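Local coordinates for protein binary enterotoxin of Clostridium perfringens component a (Clostridium perfringens, PDB 5WTZ) that transfers ADP-ribose from NAD+ to actin, as the enzymatic component of an iota-like binary enterotoxin, at residues L4-R8 with L21-R26; F12-K16 with T144-P148; W226-Y231 with R289-I295; S368-V373 with V385-Y391. All coordinates share one frame; numbering follows the deposited sequence.

Interaction 1 (L4-R8 with L21-R26); sequences LDDNR and LWAKKR
The aliphatic part of Arg8 lies across the indole of Trp22 in a CH-pi contact: CD of Arg8 sits 3.6 Å from the centroid of the five-membered ring of Trp22, 23° off its normal. With CG wedged between backbone N and carbonyl carbon (chi1 76°), the Arg8 chain runs extended over the ring. The opposite face of the Trp22 ring is taken by Arg26, one turn further along the same helix, whose CD stands 3.4 Å above the plane of the Trp22 ring, over its centre. The indole is thus held flat between two arginine chains.

Polar and charged groups gather at the pyrrole side. OD1 of Asp5 comes within 2.7 Å of NE1 of Trp22, with the carboxylate plane turned 71° against the ring. The same OD1 of Asp5 is 4.4 Å from NE of Arg26, too far for a salt bridge, though some electrostatic attraction is possible. Among apolar groups, CD2 of Leu4 meets CD2 of Leu21 at 4.0 Å near the surface, and the extended Lys25 chain crosses Leu4 at about a right angle.

Both guanidinium groups bond beyond the two helices, Arg8 to the carbonyl of Pro91 and Arg26 to that of Ala168. Helix 3-7 lies against helix 16-31, while Trp22 reaches Leu92 of strand 92-98 and Ser170 of strand 168-171.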
loop_
_atom_site.group_PDB
_atom_site.type_symbol
_atom_site.label_atom_id
_atom_site.label_comp_id
_atom_site.label_asym_id
_atom_site.label_seq_id
_atom_site.Cartn_x
_atom_site.Cartn_y
_atom_site.Cartn_z
ATOM N N LEU A 4 4.038 29.926 18.607
ATOM C CA LEU A 4 3.969 28.621 19.232
ATOM C C LEU A 4 4.278 27.496 18.252
ATOM O O LEU A 4 4.619 26.405 18.681
ATOM C CB LEU A 4 2.629 28.398 19.914
ATOM C CG LEU A 4 2.797 29.059 21.296
ATOM C CD1 LEU A 4 2.557 30.587 21.284
ATOM C CD2 LEU A 4 2.063 28.331 22.429
ATOM N N ASP A 5 4.196 27.756 16.949
ATOM C CA ASP A 5 4.714 26.788 15.978
ATOM C C ASP A 5 6.236 26.674 16.096
ATOM O O ASP A 5 6.790 25.579 16.027
ATOM C CB ASP A 5 4.336 27.167 14.544
ATOM C CG ASP A 5 2.911 26.803 14.197
ATOM O OD1 ASP A 5 2.306 25.994 14.927
ATOM O OD2 ASP A 5 2.399 27.314 13.179
ATOM N N ASP A 6 6.902 27.811 16.285
ATOM C CA ASP A 6 8.357 27.843 16.407
ATOM C C ASP A 6 8.847 27.299 17.746
ATOM O O ASP A 6 9.905 26.677 17.818
ATOM C CB ASP A 6 8.877 29.270 16.212
ATOM C CG ASP A 6 8.785 29.736 14.771
ATOM O OD1 ASP A 6 8.749 28.873 13.871
ATOM O OD2 ASP A 6 8.761 30.964 14.536
ATOM N N ASN A 7 8.071 27.522 18.804
ATOM C CA ASN A 7 8.511 27.160 20.149
ATOM C C ASN A 7 7.994 25.800 20.639
ATOM O O ASN A 7 8.350 25.345 21.730
ATOM C CB ASN A 7 8.098 28.254 21.138
ATOM C CG ASN A 7 8.798 29.582 20.870
ATOM O OD1 ASN A 7 9.828 29.635 20.191
ATOM N ND2 ASN A 7 8.241 30.661 21.409
ATOM N N ARG A 8 7.161 25.143 19.842
ATOM C CA ARG A 8 6.620 23.849 20.254
ATOM C C ARG A 8 7.707 22.778 20.218
ATOM O O ARG A 8 8.644 22.865 19.422
ATOM C CB ARG A 8 5.440 23.435 19.369
ATOM C CG ARG A 8 5.814 22.919 17.988
ATOM C CD ARG A 8 4.789 21.903 17.521
ATOM N NE ARG A 8 4.866 21.654 16.090
ATOM C CZ ARG A 8 5.602 20.691 15.541
ATOM N NH1 ARG A 8 6.337 19.891 16.305
ATOM N NH2 ARG A 8 5.604 20.532 14.227
ATOM N N LEU A 21 -3.317 24.115 22.652
ATOM C CA LEU A 21 -3.105 25.530 22.392
ATOM C C LEU A 21 -2.524 25.659 20.994
ATOM O O LEU A 21 -3.128 26.282 20.113
ATOM C CB LEU A 21 -2.172 26.157 23.424
ATOM C CG LEU A 21 -2.255 27.680 23.405
ATOM C CD1 LEU A 21 -3.709 28.137 23.524
ATOM C CD2 LEU A 21 -1.384 28.291 24.489
ATOM N N TRP A 22 -1.358 25.043 20.811
ATOM C CA TRP A 22 -0.730 24.894 19.499
ATOM C C TRP A 22 -1.760 24.495 18.447
ATOM O O TRP A 22 -1.851 25.122 17.393
ATOM C CB TRP A 22 0.392 23.861 19.565
ATOM C CG TRP A 22 1.004 23.545 18.234
ATOM C CD1 TRP A 22 1.871 24.324 17.519
ATOM C CD2 TRP A 22 0.806 22.358 17.461
ATOM N NE1 TRP A 22 2.220 23.695 16.346
ATOM C CE2 TRP A 22 1.580 22.484 16.289
ATOM C CE3 TRP A 22 0.052 21.196 17.647
ATOM C CZ2 TRP A 22 1.615 21.500 15.308
ATOM C CZ3 TRP A 22 0.092 20.219 16.670
ATOM C CH2 TRP A 22 0.869 20.378 15.516
ATOM N N ALA A 23 -2.559 23.475 18.762
ATOM C CA ALA A 23 -3.585 22.992 17.851
ATOM C C ALA A 23 -4.639 24.048 17.586
ATOM O O ALA A 23 -5.229 24.092 16.512
ATOM C CB ALA A 23 -4.242 21.755 18.406
ATOM N N LYS A 24 -4.888 24.895 18.571
ATOM C CA LYS A 24 -6.070 25.727 18.499
ATOM C C LYS A 24 -5.956 26.845 17.514
ATOM O O LYS A 24 -6.846 27.062 16.687
ATOM C CB LYS A 24 -6.416 26.278 19.870
ATOM C CG LYS A 24 -7.852 26.004 20.035
ATOM C CD LYS A 24 -7.915 24.508 19.965
ATOM C CE LYS A 24 -9.302 24.053 19.812
ATOM N NZ LYS A 24 -9.843 24.368 18.451
ATOM N N LYS A 25 -4.845 27.549 17.610
ATOM C CA LYS A 25 -4.551 28.625 16.698
ATOM C C LYS A 25 -4.467 28.122 15.291
ATOM O O LYS A 25 -5.077 28.685 14.382
ATOM C CB LYS A 25 -3.241 29.255 17.074
ATOM C CG LYS A 25 -3.133 29.346 18.529
ATOM C CD LYS A 25 -1.717 29.252 18.901
ATOM C CE LYS A 25 -1.644 29.034 20.362
ATOM N NZ LYS A 25 -0.287 29.230 20.834
ATOM N N ARG A 26 -3.694 27.057 15.110
ATOM C CA ARG A 26 -3.463 26.556 13.773
ATOM C C ARG A 26 -4.782 26.041 13.212
ATOM O O ARG A 26 -5.028 26.150 12.022
ATOM C CB ARG A 26 -2.365 25.480 13.750
ATOM C CG ARG A 26 -2.687 24.180 14.470
ATOM C CD ARG A 26 -1.415 23.357 14.676
ATOM N NE ARG A 26 -0.669 23.169 13.435
ATOM C CZ ARG A 26 -0.845 22.161 12.584
ATOM N NH1 ARG A 26 -1.752 21.225 12.832
ATOM N NH2 ARG A 26 -0.105 22.086 11.483
#

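Interaction 2 (F12-K16 with T144-P148); sequences FAKDK and TMTEP
Ala13 and Glu147 join two loops through one backbone hydrogen bond, Glu147 N to Ala13 O at 2.8 Å, in which the donor approaches nearly along the C=O axis and the N-H...O angle is 161°. The first loop is a tight turn leading into helix 16-31: Asp15 N bonds back to Phe12 O as in a beta turn, Asp15 is then the centre of an inverse gamma turn, and it is also the N-cap, its OD1 receiving the backbone N of Ser18. The second loop follows strand 141-144 in the N-terminal half of the protein.

Thr146 fills the inside of the 12-16 turn. Its chi1 of 50° sets the methyl CG2 anti to the carbonyl carbon and so turns it into the bend. CG2 of Thr146 is 3.9 Å from CB of Phe12 and equally 3.9 Å from CB of Lys16, so the turn curls round one methyl group. CB of Thr146 also packs on the acceptor itself, 3.3 Å from O of Ala13. Lys16 crosses Thr146 at about a right angle and carries its amine on to Asn177.

Phe12 turns its ring to helix 16-31, where it meets Trp22, and Met145 packs there on Ala19 and Ala23. Nearer the surface the extended chains of Lys14 and Glu147 run side by side in the same direction. Their salt bridge is long, NZ of Lys14 to OE2 of Glu147 at 3.7 Å, and CE of Lys14 stands closer to that OE2 of Glu147, at 3.4 Å.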
loop_
_atom_site.group_PDB
_atom_site.type_symbol
_atom_site.label_atom_id
_atom_site.label_comp_id
_atom_site.label_asym_id
_atom_site.label_seq_id
_atom_site.Cartn_x
_atom_site.Cartn_y
_atom_site.Cartn_z
ATOM N N PHE A 12 5.067 16.281 21.841
ATOM C CA PHE A 12 4.265 16.809 22.955
ATOM C C PHE A 12 4.161 15.806 24.098
ATOM O O PHE A 12 3.785 16.166 25.214
ATOM C CB PHE A 12 2.858 17.205 22.486
ATOM C CG PHE A 12 2.809 18.538 21.804
ATOM C CD1 PHE A 12 3.053 19.700 22.513
ATOM C CD2 PHE A 12 2.540 18.629 20.449
ATOM C CE1 PHE A 12 3.020 20.933 21.883
ATOM C CE2 PHE A 12 2.506 19.854 19.814
ATOM C CZ PHE A 12 2.744 21.008 20.531
ATOM N N ALA A 13 4.506 14.556 23.801
ATOM C CA ALA A 13 4.576 13.479 24.781
ATOM C C ALA A 13 3.284 13.361 25.596
ATOM O O ALA A 13 2.437 12.529 25.295
ATOM C CB ALA A 13 5.770 13.681 25.691
ATOM N N LYS A 14 3.131 14.201 26.615
ATOM C CA LYS A 14 1.941 14.155 27.469
ATOM C C LYS A 14 1.382 15.549 27.755
ATOM O O LYS A 14 0.355 15.705 28.429
ATOM C CB LYS A 14 2.267 13.435 28.774
ATOM C CG LYS A 14 2.712 11.998 28.564
ATOM C CD LYS A 14 2.778 11.244 29.874
ATOM C CE LYS A 14 2.861 9.744 29.641
ATOM N NZ LYS A 14 3.105 9.017 30.917
ATOM N N ASP A 15 2.063 16.553 27.217
ATOM C CA ASP A 15 1.642 17.941 27.340
ATOM C C ASP A 15 0.489 18.221 26.426
ATOM O O ASP A 15 0.652 18.827 25.365
ATOM C CB ASP A 15 2.765 18.913 26.993
ATOM C CG ASP A 15 2.410 20.359 27.331
ATOM O OD1 ASP A 15 1.217 20.671 27.572
ATOM O OD2 ASP A 15 3.334 21.193 27.342
ATOM N N LYS A 16 -0.696 17.828 26.821
ATOM C CA LYS A 16 -1.759 18.064 25.895
ATOM C C LYS A 16 -2.348 19.460 26.051
ATOM O O LYS A 16 -3.033 19.946 25.155
ATOM C CB LYS A 16 -2.781 16.965 26.033
ATOM C CG LYS A 16 -3.953 17.130 25.166
ATOM C CD LYS A 16 -5.054 16.843 26.110
ATOM C CE LYS A 16 -6.093 17.906 26.124
ATOM N NZ LYS A 16 -7.226 17.390 26.929
ATOM N N THR A 144 -3.579 11.319 17.276
ATOM C CA THR A 144 -3.584 12.199 18.441
ATOM C C THR A 144 -2.175 12.721 18.751
ATOM O O THR A 144 -1.175 12.146 18.312
ATOM C CB THR A 144 -4.170 11.485 19.673
ATOM O OG1 THR A 144 -3.314 10.410 20.068
ATOM C CG2 THR A 144 -5.526 10.919 19.341
ATOM N N MET A 145 -2.104 13.817 19.505
ATOM C CA MET A 145 -0.846 14.537 19.720
ATOM C C MET A 145 -0.018 14.027 20.889
ATOM O O MET A 145 1.154 14.377 21.021
ATOM C CB MET A 145 -1.125 16.021 19.944
ATOM C CG MET A 145 -1.839 16.670 18.792
ATOM S SD MET A 145 -2.272 18.386 19.096
ATOM C CE MET A 145 -3.558 18.533 17.842
ATOM N N THR A 146 -0.631 13.229 21.752
ATOM C CA THR A 146 0.024 12.818 22.986
ATOM C C THR A 146 -0.199 11.342 23.261
ATOM O O THR A 146 -1.139 10.743 22.744
ATOM C CB THR A 146 -0.483 13.637 24.204
ATOM O OG1 THR A 146 -1.915 13.633 24.233
ATOM C CG2 THR A 146 0.015 15.072 24.139
ATOM N N GLU A 147 0.685 10.762 24.067
ATOM C CA GLU A 147 0.557 9.376 24.480
ATOM C C GLU A 147 -0.791 9.162 25.133
ATOM O O GLU A 147 -1.162 9.908 26.029
ATOM C CB GLU A 147 1.678 8.992 25.442
ATOM C CG GLU A 147 1.642 7.538 25.874
ATOM C CD GLU A 147 2.649 7.238 26.960
ATOM O OE1 GLU A 147 3.859 7.420 26.708
ATOM O OE2 GLU A 147 2.231 6.831 28.071
ATOM N N PRO A 148 -1.537 8.149 24.677
ATOM C CA PRO A 148 -2.873 7.945 25.247
ATOM C C PRO A 148 -2.821 7.741 26.754
ATOM O O PRO A 148 -1.808 7.260 27.279
ATOM C CB PRO A 148 -3.366 6.690 24.540
ATOM C CG PRO A 148 -2.619 6.687 23.232
ATOM C CD PRO A 148 -1.260 7.228 23.562
HETATM O O HOH W 1 3.039 15.905 19.254
HETATM O O HOH W 2 3.664 14.282 20.569
#

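Interaction 3 (W226-Y231 with R289-I295); sequences WGEENY and RKIPEDI
Arg289 meets helix 220-237 at Asn230 and Tyr231. CD of Arg289 lies over one face of the Tyr231 ring and is 3.0 Å from the carbonyl O of Asn230, the chain bending at chi3 (-88°) to bring its guanidinium beside that oxygen. The Tyr231 hydroxyl OH donates to the backbone O of Arg289 at 2.9 Å, its oxygen tilted out of the carbonyl plane. Lys290 points its CB away from the helix and gives its amine to Gly367. Ile291 returns to the contact, CD1 touching OH of Tyr231 at 3.4 Å and approaching the edge of the Trp226 ring.

Pro292 packs on both Asn230 and Trp226, its CG 3.5 Å from OD1 of Asn230. This loop leads into strand 295-301, an outermost strand of the five-stranded mixed sheet in the C-terminal ADP-ribosyltransferase domain, and further along that strand stands Arg299, which binds NAD+; helix 220-237 packs across the loop.

OE2 of Glu293 accepts from NE1 of Trp226 at 2.7 Å. This carboxylate oxygen lies in the indole plane, yet the N-H comes to it from above the carboxylate, 36° out of that plane. A water donates both to this OE2 and to OD1 of Asn230. Ile295, with CG1 anti to the backbone N, drives CD1 onto the Trp226 six-membered ring, 3.6 Å from its centroid and 7° off the normal. On the ring's opposite face lies ND2 of Asn230, held by a 3.0 Å bond from this ND2 to the backbone O of Trp226.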
loop_
_atom_site.group_PDB
_atom_site.type_symbol
_atom_site.label_atom_id
_atom_site.label_comp_id
_atom_site.label_asym_id
_atom_site.label_seq_id
_atom_site.Cartn_x
_atom_site.Cartn_y
_atom_site.Cartn_z
ATOM N N TRP A 226 7.467 8.870 -15.725
ATOM C CA TRP A 226 8.478 8.063 -15.049
ATOM C C TRP A 226 8.969 6.936 -15.955
ATOM O O TRP A 226 10.178 6.732 -16.114
ATOM C CB TRP A 226 7.919 7.502 -13.739
ATOM C CG TRP A 226 8.942 6.768 -12.919
ATOM C CD1 TRP A 226 9.766 7.299 -11.965
ATOM C CD2 TRP A 226 9.248 5.373 -12.982
ATOM N NE1 TRP A 226 10.567 6.316 -11.434
ATOM C CE2 TRP A 226 10.264 5.120 -12.044
ATOM C CE3 TRP A 226 8.754 4.303 -13.745
ATOM C CZ2 TRP A 226 10.805 3.856 -11.849
ATOM C CZ3 TRP A 226 9.285 3.049 -13.545
ATOM C CH2 TRP A 226 10.303 2.834 -12.605
ATOM N N GLY A 227 8.033 6.218 -16.571
ATOM C CA GLY A 227 8.385 5.155 -17.497
ATOM C C GLY A 227 9.259 5.630 -18.646
ATOM O O GLY A 227 10.289 5.023 -18.953
ATOM N N GLU A 228 8.853 6.731 -19.274
ATOM C CA GLU A 228 9.616 7.325 -20.357
ATOM C C GLU A 228 11.011 7.770 -19.921
ATOM O O GLU A 228 11.994 7.488 -20.599
ATOM C CB GLU A 228 8.849 8.517 -20.944
ATOM C CG GLU A 228 9.603 9.274 -22.019
ATOM C CD GLU A 228 9.721 8.493 -23.317
ATOM O OE1 GLU A 228 8.968 7.508 -23.496
ATOM O OE2 GLU A 228 10.572 8.866 -24.156
ATOM N N GLU A 229 11.101 8.486 -18.807
ATOM C CA GLU A 229 12.372 9.051 -18.380
ATOM C C GLU A 229 13.373 7.952 -18.064
ATOM O O GLU A 229 14.558 8.062 -18.363
ATOM C CB GLU A 229 12.192 9.945 -17.145
ATOM C CG GLU A 229 11.439 11.238 -17.382
ATOM C CD GLU A 229 11.408 12.119 -16.145
ATOM O OE1 GLU A 229 12.473 12.286 -15.513
ATOM O OE2 GLU A 229 10.322 12.635 -15.801
ATOM N N ASN A 230 12.881 6.887 -17.449
ATOM C CA ASN A 230 13.768 5.877 -16.922
ATOM C C ASN A 230 13.979 4.711 -17.866
ATOM O O ASN A 230 14.998 4.035 -17.762
ATOM C CB ASN A 230 13.255 5.381 -15.563
ATOM C CG ASN A 230 13.419 6.422 -14.469
ATOM O OD1 ASN A 230 14.533 6.707 -14.026
ATOM N ND2 ASN A 230 12.314 6.995 -14.029
ATOM N N TYR A 231 13.057 4.477 -18.802
ATOM C CA TYR A 231 13.220 3.303 -19.661
ATOM C C TYR A 231 13.239 3.577 -21.168
ATOM O O TYR A 231 13.367 2.646 -21.969
ATOM C CB TYR A 231 12.153 2.258 -19.283
ATOM C CG TYR A 231 12.595 1.551 -18.029
ATOM C CD1 TYR A 231 13.475 0.476 -18.095
ATOM C CD2 TYR A 231 12.205 2.009 -16.766
ATOM C CE1 TYR A 231 13.926 -0.149 -16.940
ATOM C CE2 TYR A 231 12.657 1.394 -15.609
ATOM C CZ TYR A 231 13.515 0.313 -15.704
ATOM O OH TYR A 231 13.960 -0.304 -14.562
ATOM N N ARG A 289 18.590 -2.710 -17.250
ATOM C CA ARG A 289 18.499 -1.477 -16.486
ATOM C C ARG A 289 17.650 -1.680 -15.241
ATOM O O ARG A 289 16.421 -1.670 -15.316
ATOM C CB ARG A 289 17.935 -0.345 -17.343
ATOM C CG ARG A 289 17.811 0.977 -16.595
ATOM C CD ARG A 289 17.251 2.061 -17.494
ATOM N NE ARG A 289 18.287 2.769 -18.245
ATOM C CZ ARG A 289 18.676 4.018 -17.995
ATOM N NH1 ARG A 289 18.108 4.711 -17.018
ATOM N NH2 ARG A 289 19.627 4.576 -18.730
ATOM N N LYS A 290 18.320 -1.891 -14.107
ATOM C CA LYS A 290 17.664 -2.137 -12.825
ATOM C C LYS A 290 16.748 -0.998 -12.443
ATOM O O LYS A 290 17.040 0.165 -12.726
ATOM C CB LYS A 290 18.694 -2.339 -11.715
ATOM C CG LYS A 290 19.435 -3.661 -11.810
ATOM C CD LYS A 290 20.512 -3.701 -10.766
ATOM C CE LYS A 290 21.197 -5.062 -10.682
ATOM N NZ LYS A 290 20.293 -6.090 -10.093
ATOM N N ILE A 291 15.630 -1.343 -11.808
ATOM C CA ILE A 291 14.716 -0.339 -11.254
ATOM C C ILE A 291 15.516 0.706 -10.453
ATOM O O ILE A 291 16.217 0.364 -9.506
ATOM C CB ILE A 291 13.644 -1.017 -10.371
ATOM C CG1 ILE A 291 12.764 -1.939 -11.218
ATOM C CG2 ILE A 291 12.776 0.015 -9.653
ATOM C CD1 ILE A 291 11.757 -1.219 -12.098
ATOM N N PRO A 292 15.449 1.984 -10.871
ATOM C CA PRO A 292 16.319 3.065 -10.376
ATOM C C PRO A 292 15.946 3.646 -9.000
ATOM O O PRO A 292 16.768 4.365 -8.428
ATOM C CB PRO A 292 16.164 4.142 -11.448
ATOM C CG PRO A 292 14.771 3.963 -11.919
ATOM C CD PRO A 292 14.551 2.460 -11.935
ATOM N N GLU A 293 14.734 3.370 -8.514
ATOM C CA GLU A 293 14.259 3.816 -7.201
ATOM C C GLU A 293 13.085 2.944 -6.793
ATOM O O GLU A 293 12.364 2.428 -7.666
ATOM C CB GLU A 293 13.824 5.278 -7.236
ATOM C CG GLU A 293 12.624 5.524 -8.154
ATOM C CD GLU A 293 12.336 7.000 -8.344
ATOM O OE1 GLU A 293 12.299 7.729 -7.332
ATOM O OE2 GLU A 293 12.174 7.432 -9.505
ATOM N N ASP A 294 12.883 2.793 -5.484
ATOM C CA ASP A 294 11.783 1.991 -4.957
ATOM C C ASP A 294 10.490 2.506 -5.561
ATOM O O ASP A 294 10.255 3.723 -5.610
ATOM C CB ASP A 294 11.705 2.048 -3.425
ATOM C CG ASP A 294 12.794 1.216 -2.734
ATOM O OD1 ASP A 294 13.881 0.998 -3.320
ATOM O OD2 ASP A 294 12.562 0.804 -1.579
ATOM N N ILE A 295 9.667 1.579 -6.037
ATOM C CA ILE A 295 8.388 1.919 -6.647
ATOM C C ILE A 295 7.334 0.898 -6.194
ATOM O O ILE A 295 7.650 -0.263 -5.898
ATOM C CB ILE A 295 8.491 1.981 -8.208
ATOM C CG1 ILE A 295 7.250 2.640 -8.818
ATOM C CG2 ILE A 295 8.801 0.612 -8.824
ATOM C CD1 ILE A 295 7.420 3.037 -10.304
HETATM O O HOH W 3 14.545 7.751 -11.203
#

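Interaction 4 (S368-V373 with V385-Y391); sequences SNAAYV and VLIDHGY
Ala371 and Leu386 form the antiparallel hydrogen-bonded pair at the heart of a beta hairpin, strands 370-372 and 384-387, set beside the NAD pocket. Leu386 N donates to Ala371 O at 2.9 Å, and Ala371 N returns a bond of 3.1 Å to Leu386 O. Non-hydrogen-bonded pairs flank it, Ala370 with Ile387 and Tyr372 with Val385. Past the strand ends, Asp388 N continues the pairing by bonding to Asn369 O, and a water joins Asn369 ND2 to Asp388 OD2.

Ala370, Tyr372, Val385 and Ile387 share one face of the sheet. There CB of Ala370 sits 3.8 Å from CG1 of Val385 and the same distance from CG1 of Ile387, while CG2 of Val385 meets CD2 of Tyr372 at 4.0 Å. Leu386 and Ala371 face the other way, onto helix 272-286, with CG1 of Val373 against CB of Leu386.

Further out, Val373 is backed by Leu250 and bonds through its backbone to Glu384, both NAD-binding residues; Glu384 holds the second glutamate place of the E-x-E motif of this family, and the hairpin probably fixes its position. Asp388 forms a salt bridge from OD2 to Lys287 and a hydrogen bond from OD1 to Ser283, while Asn369 OD1 accepts from Lys290. A G1 beta bulge, Gly390 and Tyr391 opposite Val337, positions the last cross-segment contact: with CG anti to the carbonyl carbon (chi1 -79°), Tyr391 extends across to Asn369, whose backbone N donates to OH of Tyr391 at 2.7 Å, nearly straight (N-H...O 166°).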
loop_
_atom_site.group_PDB
_atom_site.type_symbol
_atom_site.label_atom_id
_atom_site.label_comp_id
_atom_site.label_asym_id
_atom_site.label_seq_id
_atom_site.Cartn_x
_atom_site.Cartn_y
_atom_site.Cartn_z
ATOM N N SER A 368 16.042 -3.991 -8.530
ATOM C CA SER A 368 15.326 -5.139 -9.102
ATOM C C SER A 368 15.536 -5.281 -10.618
ATOM O O SER A 368 15.546 -4.296 -11.360
ATOM C CB SER A 368 13.826 -5.031 -8.794
ATOM O OG SER A 368 13.619 -4.999 -7.392
ATOM N N ASN A 369 15.673 -6.511 -11.091
ATOM C CA ASN A 369 15.765 -6.734 -12.531
ATOM C C ASN A 369 14.366 -6.733 -13.140
ATOM O O ASN A 369 13.684 -7.765 -13.182
ATOM C CB ASN A 369 16.511 -8.044 -12.843
ATOM C CG ASN A 369 17.961 -7.997 -12.405
ATOM O OD1 ASN A 369 18.583 -6.937 -12.441
ATOM N ND2 ASN A 369 18.508 -9.139 -11.982
ATOM N N ALA A 370 13.949 -5.551 -13.594
ATOM C CA ALA A 370 12.607 -5.295 -14.110
ATOM C C ALA A 370 12.681 -4.101 -15.037
ATOM O O ALA A 370 13.611 -3.283 -14.915
ATOM C CB ALA A 370 11.594 -5.019 -12.951
ATOM N N ALA A 371 11.741 -3.991 -15.974
ATOM C CA ALA A 371 11.728 -2.851 -16.893
ATOM C C ALA A 371 10.317 -2.325 -17.130
ATOM O O ALA A 371 9.346 -3.092 -17.102
ATOM C CB ALA A 371 12.383 -3.224 -18.230
ATOM N N TYR A 372 10.208 -1.013 -17.345
ATOM C CA TYR A 372 8.960 -0.402 -17.794
ATOM C C TYR A 372 8.865 -0.651 -19.287
ATOM O O TYR A 372 9.390 0.121 -20.098
ATOM C CB TYR A 372 8.931 1.096 -17.494
ATOM C CG TYR A 372 7.604 1.778 -17.762
ATOM C CD1 TYR A 372 7.258 2.224 -19.036
ATOM C CD2 TYR A 372 6.721 2.014 -16.724
ATOM C CE1 TYR A 372 6.040 2.872 -19.270
ATOM C CE2 TYR A 372 5.514 2.660 -16.947
ATOM C CZ TYR A 372 5.180 3.084 -18.209
ATOM O OH TYR A 372 3.970 3.721 -18.385
ATOM N N VAL A 373 8.192 -1.733 -19.662
ATOM C CA VAL A 373 8.263 -2.210 -21.036
ATOM C C VAL A 373 7.344 -1.412 -21.963
ATOM O O VAL A 373 7.527 -1.427 -23.175
ATOM C CB VAL A 373 7.921 -3.724 -21.121
ATOM C CG1 VAL A 373 9.002 -4.570 -20.432
ATOM C CG2 VAL A 373 6.535 -4.005 -20.548
ATOM N N VAL A 385 5.282 -2.782 -15.829
ATOM C CA VAL A 385 6.624 -3.151 -15.417
ATOM C C VAL A 385 6.695 -4.666 -15.402
ATOM O O VAL A 385 5.934 -5.327 -14.693
ATOM C CB VAL A 385 7.000 -2.558 -14.049
ATOM C CG1 VAL A 385 8.241 -3.256 -13.472
ATOM C CG2 VAL A 385 7.232 -1.044 -14.173
ATOM N N LEU A 386 7.588 -5.209 -16.226
ATOM C CA LEU A 386 7.783 -6.650 -16.327
ATOM C C LEU A 386 8.980 -7.065 -15.481
ATOM O O LEU A 386 10.082 -6.551 -15.652
ATOM C CB LEU A 386 7.979 -7.061 -17.786
ATOM C CG LEU A 386 8.128 -8.552 -18.115
ATOM C CD1 LEU A 386 6.866 -9.289 -17.685
ATOM C CD2 LEU A 386 8.388 -8.758 -19.607
ATOM N N ILE A 387 8.767 -8.012 -14.572
ATOM C CA ILE A 387 9.792 -8.412 -13.611
ATOM C C ILE A 387 10.401 -9.747 -14.036
ATOM O O ILE A 387 9.669 -10.625 -14.516
ATOM C CB ILE A 387 9.173 -8.502 -12.173
ATOM C CG1 ILE A 387 8.611 -7.133 -11.772
ATOM C CG2 ILE A 387 10.176 -9.009 -11.147
ATOM C CD1 ILE A 387 7.788 -7.119 -10.468
ATOM N N ASP A 388 11.724 -9.886 -13.877
ATOM C CA ASP A 388 12.453 -11.099 -14.237
ATOM C C ASP A 388 11.925 -12.319 -13.476
ATOM O O ASP A 388 11.380 -12.204 -12.376
ATOM C CB ASP A 388 13.965 -10.905 -13.989
ATOM C CG ASP A 388 14.840 -11.853 -14.820
ATOM O OD1 ASP A 388 14.333 -12.536 -15.749
ATOM O OD2 ASP A 388 16.065 -11.923 -14.546
ATOM N N HIS A 389 12.068 -13.493 -14.079
ATOM C CA HIS A 389 11.646 -14.713 -13.398
ATOM C C HIS A 389 12.557 -15.021 -12.204
ATOM O O HIS A 389 13.708 -14.582 -12.160
ATOM C CB HIS A 389 11.631 -15.884 -14.379
ATOM C CG HIS A 389 12.983 -16.265 -14.891
ATOM N ND1 HIS A 389 13.637 -17.406 -14.489
ATOM C CD2 HIS A 389 13.799 -15.655 -15.784
ATOM C CE1 HIS A 389 14.802 -17.489 -15.114
ATOM N NE2 HIS A 389 14.923 -16.440 -15.903
ATOM N N GLY A 390 12.034 -15.757 -11.228
ATOM C CA GLY A 390 12.876 -16.316 -10.187
ATOM C C GLY A 390 13.048 -15.474 -8.937
ATOM O O GLY A 390 13.937 -15.746 -8.138
ATOM N N TYR A 391 12.222 -14.449 -8.768
ATOM C CA TYR A 391 12.199 -13.698 -7.505
ATOM C C TYR A 391 11.189 -14.350 -6.583
ATOM O O TYR A 391 10.675 -15.421 -6.894
ATOM C CB TYR A 391 11.829 -12.231 -7.736
ATOM C CG TYR A 391 12.954 -11.335 -8.256
ATOM C CD1 TYR A 391 14.026 -10.962 -7.434
ATOM C CD2 TYR A 391 12.906 -10.820 -9.548
ATOM C CE1 TYR A 391 15.046 -10.119 -7.908
ATOM C CE2 TYR A 391 13.919 -9.988 -10.037
ATOM C CZ TYR A 391 14.976 -9.632 -9.209
ATOM O OH TYR A 391 15.959 -8.799 -9.705
HETATM O O HOH W 4 16.923 -11.506 -12.276
#

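How the interactions relate
Interactions 1 and 2 belong to the N-terminal half and interactions 3 and 4 to the NAD-binding half, with centres more than 40 Å apart from one pair to the other. Each pair is continuous. The first two meet through helix 16-31; the last two are linked by packing of Tyr231 on Tyr372 and a probable hydrogen bond from Ile291 N to Ser368 O, with Ala370 O also close to the Tyr231 hydroxyl. Only interaction 4 is largely buried, and backbone pairing and aliphatic packing dominate it. The others are partly buried: interactions 1 and 3 centre on a tryptophan face, interaction 2 on a turn edged by a long ion pair.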